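Local atomic coordinates of bacillaene synthase dehydratase PksH (Bacillus subtilis, PDB entry 3HP0), a protein that catalyses the dehydration of a carrier-tethered (S)-3-hydroxy-3-methylglutaryl group to a 3-methylglutaconyl group during synthesis of the antibiotic bacillaene. Residues A[89-97]-A[114-123]. Numbering follows the deposited sequence.
Sequences LYDLWMKLQ and GGLGFVSATD
Helix 115-121 runs beside segment 89-97 in nearly the same direction, their axes 24° apart and 9.0 Å at closest approach, with Trp93 abreast of Ala121. With CG beside its own backbone N (chi1 -71°), the Trp93 indole reaches toward the start of helix 115-121. One face lies against Gly117 CA and Phe118 N, and Leu89 CG sits over the opposite face. Gly117, lacking a side chain, brings its CA 3.5 Å from the centroid of the six-membered ring, a CH-pi contact. The indole's NE1 edge points at the centre of the Phe118 ring in a T-shaped pair, planes at 81° and NE1 3.3 Å above the phenyl plane. Phe118 is a knob in a hole formed by Leu89, Leu92, Trp93 and Leu96; Leu92 CD2 lies 4.1 Å from Phe118 CE1. One turn further on, the Ala121 methyl meets Trp93 O and CB, and Gln97 CG packs 3.0 Å from Ala121 O. No hydrogen bond joins the segments directly, but Thr103 ties their ends: its N donates to Asp123 OD2, which also forms a salt bridge to Lys211, and its OG1 is hydrogen-bonded to Leu96 O. Helix 34-48 covers the leucines of 89-97. Trp93 CZ2 lies 3.4 Å from the O of Gly114, the N-cap residue, which is near the active-site Glu137, with Asp68 somewhat further off. In this crotonase fold, by analogy with relatives, Gly114 N probably belongs to the oxyanion hole.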
ATOM      1  N   LEU A  89       5.622   6.760  -5.394  1.00 35.44           N
ATOM      2  CA  LEU A  89       4.862   5.786  -4.622  1.00 32.88           C
ATOM      3  C   LEU A  89       4.814   6.190  -3.143  1.00 30.93           C
ATOM      4  O   LEU A  89       3.755   6.154  -2.509  1.00 30.69           O
ATOM      5  CB  LEU A  89       5.501   4.399  -4.745  1.00 32.53           C
ATOM      6  CG  LEU A  89       4.806   3.279  -3.965  1.00 33.81           C
ATOM      7  CD1 LEU A  89       3.408   3.064  -4.530  1.00 33.46           C
ATOM      8  CD2 LEU A  89       5.613   1.989  -4.053  1.00 34.30           C
ATOM      9  N   TYR A  90       5.964   6.575  -2.599  1.00 26.70           N
ATOM     10  CA  TYR A  90       6.037   6.965  -1.197  1.00 24.68           C
ATOM     11  C   TYR A  90       5.149   8.167  -0.910  1.00 26.42           C
ATOM     12  O   TYR A  90       4.413   8.174   0.075  1.00 26.14           O
ATOM     13  CB  TYR A  90       7.473   7.288  -0.805  1.00 19.18           C
ATOM     14  CG  TYR A  90       7.738   7.214   0.686  1.00 18.35           C
ATOM     15  CD1 TYR A  90       8.264   6.051   1.263  1.00 14.64           C
ATOM     16  CD2 TYR A  90       7.487   8.311   1.520  1.00 15.05           C
ATOM     17  CE1 TYR A  90       8.544   5.986   2.614  1.00 14.18           C
ATOM     18  CE2 TYR A  90       7.762   8.251   2.890  1.00 14.14           C
ATOM     19  CZ  TYR A  90       8.297   7.091   3.427  1.00 17.32           C
ATOM     20  OH  TYR A  90       8.631   7.038   4.761  1.00 19.33           O
ATOM     21  N   ASP A  91       5.212   9.176  -1.778  1.00 28.20           N
ATOM     22  CA  ASP A  91       4.404  10.382  -1.607  1.00 28.54           C
ATOM     23  C   ASP A  91       2.921  10.099  -1.738  1.00 27.02           C
ATOM     24  O   ASP A  91       2.106  10.756  -1.100  1.00 25.30           O
ATOM     25  CB  ASP A  91       4.822  11.459  -2.606  1.00 30.36           C
ATOM     26  CG  ASP A  91       6.158  12.064  -2.258  1.00 33.13           C
ATOM     27  OD1 ASP A  91       6.385  12.314  -1.055  1.00 35.19           O
ATOM     28  OD2 ASP A  91       6.974  12.290  -3.174  1.00 36.99           O
ATOM     29  N   LEU A  92       2.584   9.121  -2.570  1.00 27.00           N
ATOM     30  CA  LEU A  92       1.198   8.710  -2.756  1.00 26.48           C
ATOM     31  C   LEU A  92       0.699   8.138  -1.425  1.00 26.86           C
ATOM     32  O   LEU A  92      -0.354   8.538  -0.915  1.00 28.70           O
ATOM     33  CB  LEU A  92       1.120   7.644  -3.838  1.00 26.64           C
ATOM     34  CG  LEU A  92      -0.192   6.884  -4.030  1.00 28.56           C
ATOM     35  CD1 LEU A  92      -1.352   7.847  -4.235  1.00 28.88           C
ATOM     36  CD2 LEU A  92      -0.031   5.955  -5.220  1.00 27.99           C
ATOM     37  N   TRP A  93       1.465   7.217  -0.853  1.00 24.68           N
ATOM     38  CA  TRP A  93       1.074   6.623   0.415  1.00 22.69           C
ATOM     39  C   TRP A  93       0.992   7.701   1.483  1.00 23.27           C
ATOM     40  O   TRP A  93       0.156   7.624   2.383  1.00 20.96           O
ATOM     41  CB  TRP A  93       2.062   5.533   0.831  1.00 21.29           C
ATOM     42  CG  TRP A  93       1.969   4.290  -0.020  1.00 21.10           C
ATOM     43  CD1 TRP A  93       0.917   3.912  -0.803  1.00 20.80           C
ATOM     44  CD2 TRP A  93       2.950   3.257  -0.141  1.00 19.91           C
ATOM     45  NE1 TRP A  93       1.181   2.708  -1.406  1.00 22.15           N
ATOM     46  CE2 TRP A  93       2.423   2.281  -1.018  1.00 21.36           C
ATOM     47  CE3 TRP A  93       4.228   3.059   0.402  1.00 20.03           C
ATOM     48  CZ2 TRP A  93       3.130   1.121  -1.365  1.00 22.36           C
ATOM     49  CZ3 TRP A  93       4.932   1.910   0.057  1.00 20.41           C
ATOM     50  CH2 TRP A  93       4.380   0.955  -0.818  1.00 21.38           C
HETATM   51  N   MSE A  94       1.852   8.714   1.375  1.00 23.75           N
HETATM   52  CA  MSE A  94       1.837   9.814   2.340  1.00 24.71           C
HETATM   53  C   MSE A  94       0.570  10.643   2.165  1.00 21.71           C
HETATM   54  O   MSE A  94      -0.029  11.093   3.135  1.00 20.42           O
HETATM   55  CB  MSE A  94       3.049  10.724   2.159  1.00 27.26           C
HETATM   56  CG  MSE A  94       4.367  10.108   2.573  1.00 37.15           C
HETATM   57 SE   MSE A  94       5.693  11.476   2.993  1.00 50.44          SE
HETATM   58  CE  MSE A  94       5.212  11.754   4.852  1.00 45.23           C
ATOM     59  N   LYS A  95       0.167  10.827   0.915  1.00 22.21           N
ATOM     60  CA  LYS A  95      -1.020  11.607   0.584  1.00 24.51           C
ATOM     61  C   LYS A  95      -2.242  10.950   1.238  1.00 24.83           C
ATOM     62  O   LYS A  95      -3.093  11.628   1.826  1.00 25.35           O
ATOM     63  CB  LYS A  95      -1.197  11.648  -0.938  1.00 27.43           C
ATOM     64  CG  LYS A  95      -1.906  12.873  -1.485  1.00 32.73           C
ATOM     65  CD  LYS A  95      -1.002  14.096  -1.394  1.00 39.74           C
ATOM     66  CE  LYS A  95      -1.383  15.159  -2.427  1.00 41.40           C
ATOM     67  NZ  LYS A  95      -0.417  16.310  -2.454  1.00 42.49           N
ATOM     68  N   LEU A  96      -2.322   9.626   1.124  1.00 23.30           N
ATOM     69  CA  LEU A  96      -3.419   8.876   1.710  1.00 21.97           C
ATOM     70  C   LEU A  96      -3.551   9.194   3.186  1.00 21.82           C
ATOM     71  O   LEU A  96      -4.660   9.264   3.708  1.00 21.44           O
ATOM     72  CB  LEU A  96      -3.189   7.375   1.536  1.00 24.87           C
ATOM     73  CG  LEU A  96      -3.692   6.651   0.285  1.00 24.17           C
ATOM     74  CD1 LEU A  96      -4.125   7.612  -0.804  1.00 27.05           C
ATOM     75  CD2 LEU A  96      -2.585   5.743  -0.191  1.00 26.12           C
ATOM     76  N   GLN A  97      -2.420   9.387   3.861  1.00 20.95           N
ATOM     77  CA  GLN A  97      -2.436   9.706   5.290  1.00 22.18           C
ATOM     78  C   GLN A  97      -2.650  11.191   5.576  1.00 22.83           C
ATOM     79  O   GLN A  97      -3.031  11.570   6.685  1.00 23.03           O
ATOM     80  CB  GLN A  97      -1.107   9.352   5.943  1.00 23.29           C
ATOM     81  CG  GLN A  97      -0.685   7.934   5.910  1.00 24.81           C
ATOM     82  CD  GLN A  97       0.367   7.668   6.965  1.00 28.74           C
ATOM     83  OE1 GLN A  97       1.479   8.204   6.902  1.00 29.42           O
ATOM     84  NE2 GLN A  97       0.017   6.852   7.955  1.00 28.69           N
ATOM     85  N   GLY A 114       3.687  -3.989  -0.658  1.00 46.26           N
ATOM     86  CA  GLY A 114       3.285  -3.250  -1.841  1.00 43.15           C
ATOM     87  C   GLY A 114       1.830  -2.932  -1.612  1.00 41.81           C
ATOM     88  O   GLY A 114       1.434  -1.766  -1.517  1.00 40.72           O
ATOM     89  N   GLY A 115       1.026  -3.985  -1.524  1.00 39.39           N
ATOM     90  CA  GLY A 115      -0.376  -3.790  -1.228  1.00 35.90           C
ATOM     91  C   GLY A 115      -0.350  -3.414   0.240  1.00 33.34           C
ATOM     92  O   GLY A 115      -1.217  -2.708   0.739  1.00 33.96           O
ATOM     93  N   LEU A 116       0.693  -3.878   0.922  1.00 31.10           N
ATOM     94  CA  LEU A 116       0.879  -3.605   2.334  1.00 29.27           C
ATOM     95  C   LEU A 116       1.099  -2.113   2.551  1.00 27.95           C
ATOM     96  O   LEU A 116       0.620  -1.540   3.533  1.00 26.45           O
ATOM     97  CB  LEU A 116       2.064  -4.408   2.869  1.00 29.86           C
ATOM     98  CG  LEU A 116       1.973  -4.678   4.365  1.00 30.73           C
ATOM     99  CD1 LEU A 116       0.538  -5.077   4.734  1.00 31.76           C
ATOM    100  CD2 LEU A 116       2.944  -5.776   4.745  1.00 31.07           C
ATOM    101  N   GLY A 117       1.833  -1.487   1.636  1.00 26.71           N
ATOM    102  CA  GLY A 117       2.050  -0.058   1.739  1.00 24.79           C
ATOM    103  C   GLY A 117       0.684   0.612   1.765  1.00 24.04           C
ATOM    104  O   GLY A 117       0.343   1.335   2.706  1.00 24.00           O
ATOM    105  N   PHE A 118      -0.109   0.343   0.730  1.00 21.81           N
ATOM    106  CA  PHE A 118      -1.456   0.894   0.610  1.00 22.17           C
ATOM    107  C   PHE A 118      -2.327   0.691   1.856  1.00 21.74           C
ATOM    108  O   PHE A 118      -2.867   1.649   2.397  1.00 22.23           O
ATOM    109  CB  PHE A 118      -2.164   0.284  -0.612  1.00 20.31           C
ATOM    110  CG  PHE A 118      -1.711   0.859  -1.921  1.00 21.60           C
ATOM    111  CD1 PHE A 118      -2.182   2.097  -2.348  1.00 20.68           C
ATOM    112  CD2 PHE A 118      -0.791   0.177  -2.725  1.00 23.82           C
ATOM    113  CE1 PHE A 118      -1.746   2.657  -3.555  1.00 19.63           C
ATOM    114  CE2 PHE A 118      -0.346   0.734  -3.943  1.00 23.41           C
ATOM    115  CZ  PHE A 118      -0.828   1.979  -4.351  1.00 20.32           C
ATOM    116  N   VAL A 119      -2.459  -0.551   2.311  1.00 20.81           N
ATOM    117  CA  VAL A 119      -3.287  -0.847   3.475  1.00 22.14           C
ATOM    118  C   VAL A 119      -2.823  -0.144   4.750  1.00 23.19           C
ATOM    119  O   VAL A 119      -3.641   0.330   5.544  1.00 24.28           O
ATOM    120  CB  VAL A 119      -3.354  -2.371   3.732  1.00 21.78           C
ATOM    121  CG1 VAL A 119      -4.104  -2.648   5.012  1.00 21.32           C
ATOM    122  CG2 VAL A 119      -4.041  -3.077   2.551  1.00 22.08           C
ATOM    123  N   SER A 120      -1.510  -0.077   4.936  1.00 21.28           N
ATOM    124  CA  SER A 120      -0.930   0.549   6.110  1.00 21.73           C
ATOM    125  C   SER A 120      -1.135   2.052   6.103  1.00 21.80           C
ATOM    126  O   SER A 120      -1.395   2.648   7.149  1.00 20.73           O
ATOM    127  CB  SER A 120       0.575   0.275   6.172  1.00 23.26           C
ATOM    128  OG  SER A 120       0.861  -1.110   6.120  1.00 28.31           O
ATOM    129  N   ALA A 121      -1.001   2.650   4.919  1.00 19.61           N
ATOM    130  CA  ALA A 121      -1.125   4.090   4.748  1.00 19.30           C
ATOM    131  C   ALA A 121      -2.534   4.653   4.888  1.00 19.49           C
ATOM    132  O   ALA A 121      -2.701   5.778   5.380  1.00 19.65           O
ATOM    133  CB  ALA A 121      -0.554   4.489   3.396  1.00 21.14           C
ATOM    134  N   THR A 122      -3.544   3.893   4.457  1.00 14.99           N
ATOM    135  CA  THR A 122      -4.908   4.373   4.539  1.00 14.72           C
ATOM    136  C   THR A 122      -5.265   4.662   5.985  1.00 15.20           C
ATOM    137  O   THR A 122      -4.725   4.039   6.900  1.00 16.25           O
ATOM    138  CB  THR A 122      -5.922   3.360   3.909  1.00 17.57           C
ATOM    139  OG1 THR A 122      -5.900   2.101   4.606  1.00 14.60           O
ATOM    140  CG2 THR A 122      -5.575   3.132   2.430  1.00 15.50           C
ATOM    141  N   ASP A 123      -6.146   5.636   6.189  1.00 16.12           N
ATOM    142  CA  ASP A 123      -6.584   6.018   7.530  1.00 18.58           C
ATOM    143  C   ASP A 123      -7.301   4.859   8.216  1.00 20.47           C
ATOM    144  O   ASP A 123      -7.239   4.723   9.437  1.00 18.89           O
ATOM    145  CB  ASP A 123      -7.562   7.189   7.465  1.00 19.86           C
ATOM    146  CG  ASP A 123      -6.918   8.468   6.977  1.00 23.18           C
ATOM    147  OD1 ASP A 123      -5.955   8.937   7.625  1.00 27.36           O
ATOM    148  OD2 ASP A 123      -7.386   9.008   5.953  1.00 24.13           O
TER